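Local structure of Myo-inositol dehydrogenase (Corynebacterium glutamicum, 3EUW) at residues S76-L81 with A92-P97. The protein probably catalyses the NAD+-dependent oxidation of myo-inositol, as a tetrameric member of the Gfo/Idh/MocA family of oxidoreductases. Numbering follows the deposited sequence.
Sequences STHVDL and ALCEKP
H78 sends its imidazole from the first turn of helix 78-87 to C94 and P97 with CG anti to its own carbonyl carbon (chi1 -66°), while C94 turns SG anti to its backbone N (chi1 -173°), a rotamer that holds the sulfur over one face of the ring. The two residues belong to a beta-alpha-beta unit of the Rossmann fold, in which strand 68-71, helix 78-87 and strand 92-94 follow one another and the two strands lie side by side in the parallel sheet; E95, K96 and P97 form the Glu-Lys-Pro motif of the Gfo/Idh/MocA family. The sulfur sits 3.9 Å from the centroid of the H78 ring, a sulfur-aromatic contact displaced toward the rim, with SG 3.6 Å from both CG and ND1 of H78. Cysteine suits this buried spot between strand and helix, being small yet polarisable enough to lie against an aromatic face.

Past the strand the chain curls around the ring, and its carbonyls meet the imidazole. ND1 of H78 donates to O of P97 at 2.7 Å, almost straight at 171°, with the acceptor close to the ring plane. The other ring nitrogen, NE2, is hydrogen-bonded to O of S73, which restrains the ring from flipping and is consistent with a proton on both nitrogens, and hence a positive charge. Histidine fits because one flat group can link two loops at once. The cis peptide before P97 helps set the course of the chain here, a bond geometry that proline tolerates better than other residues. OE2 of E95 is hydrogen-bonded to NE2 of H19, and NZ of K96 to O of D173. Closer in, the carbonyl oxygen of E95 approaches the imidazole obliquely, 3.0 Å from CE1 of H78.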
ATOM      1  N   SER A  76      15.337 -38.968  -4.658  1.00 24.87           N
ATOM      2  CA  SER A  76      15.958 -40.283  -4.533  1.00 25.75           C
ATOM      3  C   SER A  76      17.255 -40.431  -5.329  1.00 25.43           C
ATOM      4  O   SER A  76      17.998 -41.393  -5.131  1.00 25.46           O
ATOM      5  CB  SER A  76      14.978 -41.378  -4.964  1.00 26.94           C
ATOM      6  OG  SER A  76      14.693 -41.280  -6.347  1.00 28.20           O
ATOM      7  N   THR A  77      17.529 -39.486  -6.220  1.00 24.23           N
ATOM      8  CA  THR A  77      18.747 -39.541  -7.019  1.00 25.37           C
ATOM      9  C   THR A  77      19.808 -38.528  -6.579  1.00 25.86           C
ATOM     10  O   THR A  77      20.885 -38.466  -7.166  1.00 24.48           O
ATOM     11  CB  THR A  77      18.451 -39.260  -8.498  1.00 26.21           C
ATOM     12  OG1 THR A  77      18.076 -37.883  -8.655  1.00 23.63           O
ATOM     13  CG2 THR A  77      17.321 -40.154  -8.992  1.00 25.42           C
ATOM     14  N   HIS A  78      19.513 -37.747  -5.547  1.00 25.25           N
ATOM     15  CA  HIS A  78      20.445 -36.721  -5.103  1.00 25.98           C
ATOM     16  C   HIS A  78      21.766 -37.183  -4.492  1.00 27.67           C
ATOM     17  O   HIS A  78      22.814 -36.644  -4.836  1.00 27.85           O
ATOM     18  CB  HIS A  78      19.731 -35.747  -4.159  1.00 25.35           C
ATOM     19  CG  HIS A  78      18.662 -34.938  -4.832  1.00 26.33           C
ATOM     20  ND1 HIS A  78      17.997 -33.908  -4.201  1.00 25.46           N
ATOM     21  CD2 HIS A  78      18.144 -35.009  -6.083  1.00 23.12           C
ATOM     22  CE1 HIS A  78      17.115 -33.379  -5.033  1.00 24.94           C
ATOM     23  NE2 HIS A  78      17.185 -34.029  -6.181  1.00 26.40           N
ATOM     24  N   VAL A  79      21.733 -38.164  -3.593  1.00 27.45           N
ATOM     25  CA  VAL A  79      22.967 -38.641  -2.989  1.00 28.14           C
ATOM     26  C   VAL A  79      23.864 -39.293  -4.029  1.00 29.83           C
ATOM     27  O   VAL A  79      25.082 -39.141  -3.992  1.00 31.23           O
ATOM     28  CB  VAL A  79      22.705 -39.665  -1.864  1.00 28.60           C
ATOM     29  CG1 VAL A  79      24.006 -40.381  -1.488  1.00 25.78           C
ATOM     30  CG2 VAL A  79      22.139 -38.952  -0.650  1.00 27.93           C
ATOM     31  N   ASP A  80      23.254 -40.018  -4.960  1.00 31.49           N
ATOM     32  CA  ASP A  80      24.005 -40.701  -6.003  1.00 31.48           C
ATOM     33  C   ASP A  80      24.719 -39.715  -6.920  1.00 31.62           C
ATOM     34  O   ASP A  80      25.933 -39.803  -7.105  1.00 30.05           O
ATOM     35  CB  ASP A  80      23.073 -41.594  -6.827  1.00 34.58           C
ATOM     36  CG  ASP A  80      23.795 -42.296  -7.973  1.00 37.82           C
ATOM     37  OD1 ASP A  80      24.808 -42.981  -7.714  1.00 36.79           O
ATOM     38  OD2 ASP A  80      23.345 -42.166  -9.133  1.00 39.27           O
ATOM     39  N   LEU A  81      23.964 -38.774  -7.486  1.00 31.03           N
ATOM     40  CA  LEU A  81      24.535 -37.784  -8.393  1.00 29.99           C
ATOM     41  C   LEU A  81      25.572 -36.879  -7.713  1.00 29.78           C
ATOM     42  O   LEU A  81      26.603 -36.550  -8.305  1.00 27.92           O
ATOM     43  CB  LEU A  81      23.418 -36.949  -9.019  1.00 29.43           C
ATOM     44  CG  LEU A  81      22.530 -37.753  -9.976  1.00 30.95           C
ATOM     45  CD1 LEU A  81      21.343 -36.919 -10.429  1.00 29.85           C
ATOM     46  CD2 LEU A  81      23.354 -38.193 -11.177  1.00 29.50           C
ATOM     47  N   ALA A  92      28.746 -29.438  -8.091  1.00 21.60           N
ATOM     48  CA  ALA A  92      27.346 -29.766  -8.309  1.00 18.89           C
ATOM     49  C   ALA A  92      26.377 -28.887  -7.530  1.00 19.18           C
ATOM     50  O   ALA A  92      26.500 -28.734  -6.312  1.00 18.67           O
ATOM     51  CB  ALA A  92      27.099 -31.221  -7.959  1.00 19.81           C
ATOM     52  N   LEU A  93      25.420 -28.311  -8.253  1.00 17.76           N
ATOM     53  CA  LEU A  93      24.377 -27.480  -7.668  1.00 17.60           C
ATOM     54  C   LEU A  93      23.197 -28.440  -7.565  1.00 17.13           C
ATOM     55  O   LEU A  93      22.669 -28.896  -8.584  1.00 14.82           O
ATOM     56  CB  LEU A  93      24.036 -26.300  -8.586  1.00 15.59           C
ATOM     57  CG  LEU A  93      22.699 -25.603  -8.290  1.00 16.09           C
ATOM     58  CD1 LEU A  93      22.679 -25.071  -6.854  1.00 14.54           C
ATOM     59  CD2 LEU A  93      22.479 -24.490  -9.300  1.00 11.94           C
ATOM     60  N   CYS A  94      22.796 -28.751  -6.339  1.00 16.31           N
ATOM     61  CA  CYS A  94      21.721 -29.705  -6.124  1.00 17.94           C
ATOM     62  C   CYS A  94      20.460 -29.138  -5.478  1.00 18.20           C
ATOM     63  O   CYS A  94      20.530 -28.427  -4.473  1.00 18.59           O
ATOM     64  CB  CYS A  94      22.250 -30.867  -5.271  1.00 17.92           C
ATOM     65  SG  CYS A  94      21.104 -32.240  -5.067  1.00 21.13           S
ATOM     66  N   GLU A  95      19.306 -29.458  -6.059  1.00 18.49           N
ATOM     67  CA  GLU A  95      18.035 -29.012  -5.495  1.00 18.69           C
ATOM     68  C   GLU A  95      17.910 -29.698  -4.156  1.00 18.58           C
ATOM     69  O   GLU A  95      18.356 -30.831  -3.994  1.00 20.19           O
ATOM     70  CB  GLU A  95      16.851 -29.447  -6.355  1.00 18.58           C
ATOM     71  CG  GLU A  95      16.622 -28.618  -7.595  1.00 19.97           C
ATOM     72  CD  GLU A  95      16.292 -27.188  -7.268  1.00 19.57           C
ATOM     73  OE1 GLU A  95      15.434 -26.976  -6.387  1.00 17.83           O
ATOM     74  OE2 GLU A  95      16.882 -26.279  -7.895  1.00 20.65           O
ATOM     75  N   LYS A  96      17.306 -29.016  -3.195  1.00 18.47           N
ATOM     76  CA  LYS A  96      17.119 -29.587  -1.869  1.00 19.19           C
ATOM     77  C   LYS A  96      16.182 -30.805  -1.961  1.00 18.36           C
ATOM     78  O   LYS A  96      15.359 -30.889  -2.862  1.00 17.75           O
ATOM     79  CB  LYS A  96      16.546 -28.499  -0.940  1.00 20.08           C
ATOM     80  CG  LYS A  96      15.242 -28.817  -0.221  1.00 20.17           C
ATOM     81  CD  LYS A  96      14.013 -28.760  -1.108  1.00 17.96           C
ATOM     82  CE  LYS A  96      12.769 -28.987  -0.265  1.00 20.91           C
ATOM     83  NZ  LYS A  96      11.586 -29.468  -1.014  1.00 17.67           N
ATOM     84  N   PRO A  97      16.360 -31.804  -1.082  1.00 18.18           N
ATOM     85  CA  PRO A  97      17.341 -31.890  -0.002  1.00 17.52           C
ATOM     86  C   PRO A  97      18.461 -32.827  -0.473  1.00 18.71           C
ATOM     87  O   PRO A  97      18.414 -33.344  -1.587  1.00 18.70           O
ATOM     88  CB  PRO A  97      16.541 -32.510   1.121  1.00 15.71           C
ATOM     89  CG  PRO A  97      15.764 -33.569   0.359  1.00 17.48           C
ATOM     90  CD  PRO A  97      15.353 -32.876  -0.948  1.00 15.12           C
TER